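Local coordinates for protein lysozyme C (Equus asinus, PDB 5XUW) that hydrolyses the beta-1,4 linkages between N-acetylmuramic acid and N-acetyl-D-glucosamine in bacterial peptidoglycan, and carries one bound calcium ion, at residues L25-C30 against K109-H114; M31-S36 against S121-S126. All coordinates share one frame; numbering follows the deposited sequence.

Interaction 1: L25-C30 against K109-H114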
loop_
_atom_site.group_PDB
_atom_site.type_symbol
_atom_site.label_atom_id
_atom_site.label_comp_id
_atom_site.label_asym_id
_atom_site.label_seq_id
_atom_site.Cartn_x
_atom_site.Cartn_y
_atom_site.Cartn_z
ATOM N N LEU A 25 -6.484 -8.748 -6.570
ATOM C CA LEU A 25 -6.371 -8.734 -5.125
ATOM C C LEU A 25 -5.025 -9.315 -4.653
ATOM O O LEU A 25 -4.405 -8.773 -3.752
ATOM C CB LEU A 25 -7.535 -9.520 -4.532
ATOM C CG LEU A 25 -7.748 -9.468 -3.035
ATOM C CD1 LEU A 25 -8.034 -8.047 -2.581
ATOM C CD2 LEU A 25 -8.905 -10.400 -2.694
ATOM N N ALA A 26 -4.563 -10.403 -5.267
ATOM C CA ALA A 26 -3.273 -11.000 -4.874
ATOM C C ALA A 26 -2.133 -10.006 -5.035
ATOM O O ALA A 26 -1.261 -9.906 -4.172
ATOM C CB ALA A 26 -2.993 -12.265 -5.659
ATOM N N ASN A 27 -2.148 -9.261 -6.135
ATOM C CA ASN A 27 -1.142 -8.212 -6.338
ATOM C C ASN A 27 -1.159 -7.127 -5.261
ATOM O O ASN A 27 -0.108 -6.714 -4.775
ATOM C CB ASN A 27 -1.255 -7.608 -7.743
ATOM C CG ASN A 27 -0.395 -8.339 -8.732
ATOM O OD1 ASN A 27 0.829 -8.267 -8.656
ATOM N ND2 ASN A 27 -1.018 -9.074 -9.651
ATOM N N TRP A 28 -2.350 -6.678 -4.897
ATOM C CA TRP A 28 -2.512 -5.688 -3.823
ATOM C C TRP A 28 -2.003 -6.197 -2.467
ATOM O O TRP A 28 -1.316 -5.476 -1.730
ATOM C CB TRP A 28 -3.987 -5.302 -3.702
ATOM C CG TRP A 28 -4.436 -4.380 -4.782
ATOM C CD1 TRP A 28 -5.260 -4.658 -5.832
ATOM C CD2 TRP A 28 -4.062 -3.013 -4.915
ATOM N NE1 TRP A 28 -5.426 -3.531 -6.610
ATOM C CE2 TRP A 28 -4.696 -2.511 -6.065
ATOM C CE3 TRP A 28 -3.253 -2.161 -4.161
ATOM C CZ2 TRP A 28 -4.559 -1.178 -6.470
ATOM C CZ3 TRP A 28 -3.109 -0.850 -4.563
ATOM C CH2 TRP A 28 -3.763 -0.369 -5.703
ATOM N N VAL A 29 -2.365 -7.439 -2.135
ATOM C CA VAL A 29 -1.921 -8.047 -0.880
ATOM C C VAL A 29 -0.404 -8.258 -0.907
ATOM O O VAL A 29 0.287 -7.995 0.085
ATOM C CB VAL A 29 -2.678 -9.361 -0.574
ATOM C CG1 VAL A 29 -2.151 -10.020 0.689
ATOM C CG2 VAL A 29 -4.166 -9.086 -0.405
ATOM N N CYS A 30 0.110 -8.701 -2.049
ATOM C CA CYS A 30 1.554 -8.889 -2.221
ATOM C C CYS A 30 2.325 -7.590 -2.000
ATOM O O CYS A 30 3.335 -7.565 -1.285
ATOM C CB CYS A 30 1.866 -9.494 -3.595
ATOM S SG CYS A 30 3.541 -10.141 -3.758
ATOM N N LYS A 109 8.191 0.148 -4.911
ATOM C CA LYS A 109 9.436 -0.535 -5.282
ATOM C C LYS A 109 9.512 -1.978 -4.769
ATOM O O LYS A 109 10.074 -2.843 -5.440
ATOM C CB LYS A 109 10.645 0.263 -4.805
ATOM C CG LYS A 109 10.751 1.642 -5.453
ATOM C CD LYS A 109 12.191 2.135 -5.461
ATOM C CE LYS A 109 12.282 3.629 -5.729
ATOM N NZ LYS A 109 13.692 4.108 -5.648
ATOM N N ALA A 110 8.948 -2.245 -3.592
ATOM C CA ALA A 110 8.959 -3.616 -3.058
ATOM C C ALA A 110 8.034 -4.539 -3.873
ATOM O O ALA A 110 8.349 -5.717 -4.056
ATOM C CB ALA A 110 8.607 -3.633 -1.579
ATOM N N TRP A 111 6.923 -4.001 -4.378
ATOM C CA TRP A 111 6.073 -4.743 -5.308
ATOM C C TRP A 111 6.845 -5.068 -6.588
ATOM O O TRP A 111 6.822 -6.210 -7.074
ATOM C CB TRP A 111 4.782 -3.975 -5.618
ATOM C CG TRP A 111 3.914 -4.693 -6.610
ATOM C CD1 TRP A 111 3.016 -5.694 -6.357
ATOM C CD2 TRP A 111 3.901 -4.485 -8.011
ATOM N NE1 TRP A 111 2.445 -6.132 -7.537
ATOM C CE2 TRP A 111 2.965 -5.395 -8.566
ATOM C CE3 TRP A 111 4.580 -3.607 -8.865
ATOM C CZ2 TRP A 111 2.699 -5.448 -9.935
ATOM C CZ3 TRP A 111 4.316 -3.670 -10.220
ATOM C CH2 TRP A 111 3.372 -4.573 -10.739
ATOM N N VAL A 112 7.551 -4.081 -7.127
ATOM C CA VAL A 112 8.367 -4.320 -8.326
ATOM C C VAL A 112 9.377 -5.450 -8.083
ATOM O O VAL A 112 9.519 -6.345 -8.915
ATOM C CB VAL A 112 9.122 -3.052 -8.774
ATOM C CG1 VAL A 112 10.108 -3.370 -9.894
ATOM C CG2 VAL A 112 8.132 -1.976 -9.213
ATOM N N LYS A 113 10.070 -5.392 -6.951
ATOM C CA LYS A 113 11.162 -6.324 -6.663
ATOM C C LYS A 113 10.686 -7.751 -6.408
ATOM O O LYS A 113 11.338 -8.695 -6.840
ATOM C CB LYS A 113 11.984 -5.827 -5.473
ATOM C CG LYS A 113 13.169 -6.711 -5.102
ATOM C CD LYS A 113 14.060 -6.050 -4.065
ATOM C CE LYS A 113 15.338 -6.849 -3.852
ATOM N NZ LYS A 113 16.134 -6.338 -2.701
ATOM N N HIS A 114 9.566 -7.901 -5.710
ATOM C CA HIS A 114 9.118 -9.201 -5.197
ATOM C C HIS A 114 7.863 -9.797 -5.831
ATOM O O HIS A 114 7.700 -11.012 -5.790
ATOM C CB HIS A 114 8.921 -9.100 -3.681
ATOM C CG HIS A 114 10.185 -8.802 -2.937
ATOM N ND1 HIS A 114 10.458 -7.563 -2.397
ATOM C CD2 HIS A 114 11.262 -9.576 -2.667
ATOM C CE1 HIS A 114 11.645 -7.589 -1.816
ATOM N NE2 HIS A 114 12.148 -8.802 -1.954
#
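In the helical part of the C-type lysozyme fold, helix 25-36 meets the short helix 109-114, and a single side-chain bond between Asn-27 and Trp-111 ties the two together here. The indole N-H of Trp-111 is the donor: NE1 lies 2.9 Å from OD1 of Asn-27, and the bond is moderately bent, with an N-H...O angle of 152°. OD1 sits near the indole plane, whereas NE1 is tilted from the plane of the amide, which is itself turned 61° against the ring. Trp-111 can reach across because its CG stands anti to the backbone N (chi1 178°), carrying the indole from its own helix to the neighbouring one. The bond helps to fix the rotation of a large, buried ring and satisfies its one polar atom. Met-31 and Met-105 also touch this indole, and the ring lies about 5 Å from the side chain of Glu-35, predicted to be an active-site residue. A second tie runs through Cys-30, whose SG forms a disulfide with Cys-115 just past the end of the short helix. His-114, one turn further on, folds back over its own helix, where Ala-110 O accepts from both the backbone N and the ring of the histidine; the ring bond is the longer one, with ND1 3.3 Å from Ala-110 O.

Interaction 2: M31-S36 against S121-S126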
loop_
_atom_site.group_PDB
_atom_site.type_symbol
_atom_site.label_atom_id
_atom_site.label_comp_id
_atom_site.label_asym_id
_atom_site.label_seq_id
_atom_site.Cartn_x
_atom_site.Cartn_y
_atom_site.Cartn_z
ATOM N N MET A 31 1.836 -6.493 -2.574
ATOM C CA MET A 31 2.498 -5.201 -2.378
ATOM C C MET A 31 2.565 -4.893 -0.882
ATOM O O MET A 31 3.617 -4.504 -0.380
ATOM C CB MET A 31 1.782 -4.098 -3.165
ATOM C CG MET A 31 2.302 -2.681 -2.946
ATOM S SD MET A 31 1.503 -1.792 -1.597
ATOM C CE MET A 31 -0.107 -1.478 -2.324
ATOM N N ALA A 32 1.477 -5.122 -0.154
ATOM C CA ALA A 32 1.487 -4.850 1.281
ATOM C C ALA A 32 2.487 -5.738 2.035
ATOM O O ALA A 32 3.185 -5.255 2.929
ATOM C CB ALA A 32 0.096 -4.993 1.866
ATOM N N GLU A 33 2.573 -7.020 1.670
ATOM C CA GLU A 33 3.494 -7.927 2.358
ATOM C C GLU A 33 4.927 -7.432 2.230
ATOM O O GLU A 33 5.663 -7.386 3.212
ATOM C CB GLU A 33 3.422 -9.370 1.838
ATOM C CG GLU A 33 4.233 -10.317 2.719
ATOM C CD GLU A 33 4.099 -11.794 2.397
ATOM O OE1 GLU A 33 3.293 -12.196 1.540
ATOM O OE2 GLU A 33 4.846 -12.571 3.033
ATOM N N TYR A 34 5.327 -7.073 1.018
ATOM C CA TYR A 34 6.724 -6.716 0.790
ATOM C C TYR A 34 7.059 -5.259 1.122
ATOM O O TYR A 34 8.210 -4.962 1.419
ATOM C CB TYR A 34 7.157 -7.167 -0.613
ATOM C CG TYR A 34 7.165 -8.682 -0.671
ATOM C CD1 TYR A 34 8.263 -9.409 -0.193
ATOM C CD2 TYR A 34 6.058 -9.396 -1.113
ATOM C CE1 TYR A 34 8.267 -10.792 -0.191
ATOM C CE2 TYR A 34 6.048 -10.778 -1.096
ATOM C CZ TYR A 34 7.168 -11.473 -0.646
ATOM O OH TYR A 34 7.159 -12.845 -0.619
ATOM N N GLU A 35 6.063 -4.368 1.126
ATOM C CA GLU A 35 6.286 -2.977 1.529
ATOM C C GLU A 35 6.388 -2.821 3.047
ATOM O O GLU A 35 7.273 -2.120 3.528
ATOM C CB GLU A 35 5.184 -2.064 0.980
ATOM C CG GLU A 35 5.289 -1.794 -0.523
ATOM C CD GLU A 35 6.495 -0.960 -0.921
ATOM O OE1 GLU A 35 7.090 -0.290 -0.051
ATOM O OE2 GLU A 35 6.853 -0.979 -2.116
ATOM N N SER A 36 5.497 -3.477 3.784
ATOM C CA SER A 36 5.352 -3.250 5.224
ATOM C C SER A 36 5.335 -4.504 6.116
ATOM O O SER A 36 5.161 -4.370 7.333
ATOM C CB SER A 36 4.041 -2.500 5.450
ATOM O OG SER A 36 2.927 -3.332 5.140
ATOM N N SER A 121 -0.919 -17.144 -8.491
ATOM C CA SER A 121 -2.139 -17.946 -8.586
ATOM C C SER A 121 -2.490 -18.696 -7.302
ATOM O O SER A 121 -3.672 -18.905 -7.033
ATOM C CB SER A 121 -2.044 -18.958 -9.735
ATOM O OG SER A 121 -0.922 -19.801 -9.574
ATOM N N GLU A 122 -1.477 -19.099 -6.534
ATOM C CA GLU A 122 -1.685 -19.797 -5.256
ATOM C C GLU A 122 -1.448 -18.900 -4.029
ATOM O O GLU A 122 -1.581 -19.365 -2.894
ATOM C CB GLU A 122 -0.759 -21.008 -5.159
ATOM C CG GLU A 122 -0.845 -21.971 -6.337
ATOM C CD GLU A 122 0.133 -23.135 -6.233
ATOM O OE1 GLU A 122 0.997 -23.141 -5.324
ATOM O OE2 GLU A 122 0.045 -24.052 -7.078
ATOM N N TYR A 123 -1.120 -17.628 -4.250
ATOM C CA TYR A 123 -0.712 -16.720 -3.168
ATOM C C TYR A 123 -1.827 -16.521 -2.133
ATOM O O TYR A 123 -1.558 -16.466 -0.929
ATOM C CB TYR A 123 -0.227 -15.382 -3.763
ATOM C CG TYR A 123 0.217 -14.335 -2.744
ATOM C CD1 TYR A 123 1.394 -14.494 -2.006
ATOM C CD2 TYR A 123 -0.535 -13.181 -2.537
ATOM C CE1 TYR A 123 1.795 -13.537 -1.070
ATOM C CE2 TYR A 123 -0.143 -12.219 -1.616
ATOM C CZ TYR A 123 1.016 -12.393 -0.879
ATOM O OH TYR A 123 1.387 -11.428 0.042
ATOM N N LEU A 124 -3.073 -16.439 -2.594
ATOM C CA LEU A 124 -4.231 -16.324 -1.701
ATOM C C LEU A 124 -5.031 -17.627 -1.609
ATOM O O LEU A 124 -6.211 -17.606 -1.247
ATOM C CB LEU A 124 -5.135 -15.172 -2.144
ATOM C CG LEU A 124 -4.482 -13.786 -2.200
ATOM C CD1 LEU A 124 -5.519 -12.750 -2.618
ATOM C CD2 LEU A 124 -3.820 -13.422 -0.874
ATOM N N ALA A 125 -4.380 -18.762 -1.859
ATOM C CA ALA A 125 -5.072 -20.054 -1.892
ATOM C C ALA A 125 -5.696 -20.392 -0.537
ATOM O O ALA A 125 -6.795 -20.919 -0.481
ATOM C CB ALA A 125 -4.136 -21.163 -2.355
ATOM N N SER A 126 -5.017 -20.042 0.549
ATOM C CA SER A 126 -5.554 -20.275 1.890
ATOM C C SER A 126 -6.737 -19.365 2.259
ATOM O O SER A 126 -7.444 -19.647 3.225
ATOM C CB SER A 126 -4.434 -20.168 2.926
ATOM O OG SER A 126 -3.816 -18.889 2.903
#
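Two flat groups, the phenol ring of Tyr-123 and the carboxylate of Glu-33, meet edge to edge, their planes only 24° apart. At the hydroxyl end of the ring, and close to its plane, lies OE1 of Glu-33; Lys-5 of helix 5-14 makes a cation-pi contact with the same ring. The aromatic ring of Tyr-34, next along the helix, has CG of Glu-33 over one face, 4.2 Å above the plane and displaced toward the rim, and is also stacked with His-114. The one hydrogen bond across the two segments runs from Tyr-123 OH to Glu-33 OE1, which are 2.5 Å apart. OE1 receives it on the anti lone pair, the one turned away from OE2, and CE1 of Tyr-123 comes within 3.3 Å of OE1. Glu-33 reaches out with an extended chain, its CG anti to the backbone N (chi1 -171°), and the phenol oxygen also lies against its CB at 3.4 Å. The backbones stay well apart, the nearest CA atoms, those of Glu-33 and Tyr-123, being 11.2 Å from each other, so the link is made by side-chain ends. It joins the second half of helix 25-36 to the C-terminal segment of this C-type lysozyme, at a type I beta turn spanning Glu-122 to Ala-125; Lys-5 also bonds Tyr-123 O, which ties the segment to helix 5-14. With a hydroxyl donor and a carboxylate acceptor so close, the bond is probably strong and charge-assisted, and it would tend to steady the negative charge of Glu-33.

In the fold
Interactions 1 and 2 illustrate how one helix can serve several partners. Both draw on helix 25-36, the first on its opening turns and the second on its later ones, and their centres lie 7 Å apart on the same side of the chain's centre. Along the sequence the segments alternate: 25-30, 31-36, 109-114, then 121-126, so each contact spans roughly 80 residues. They also touch directly, through a probable hydrogen bond between Ala-110 N and Glu-35 OE2 and through the packing of Ala-110 CB on Tyr-34 O. Helix 109-114 and the C-terminal segment are thus both fastened to the helix that carries the predicted active-site residue Glu-35.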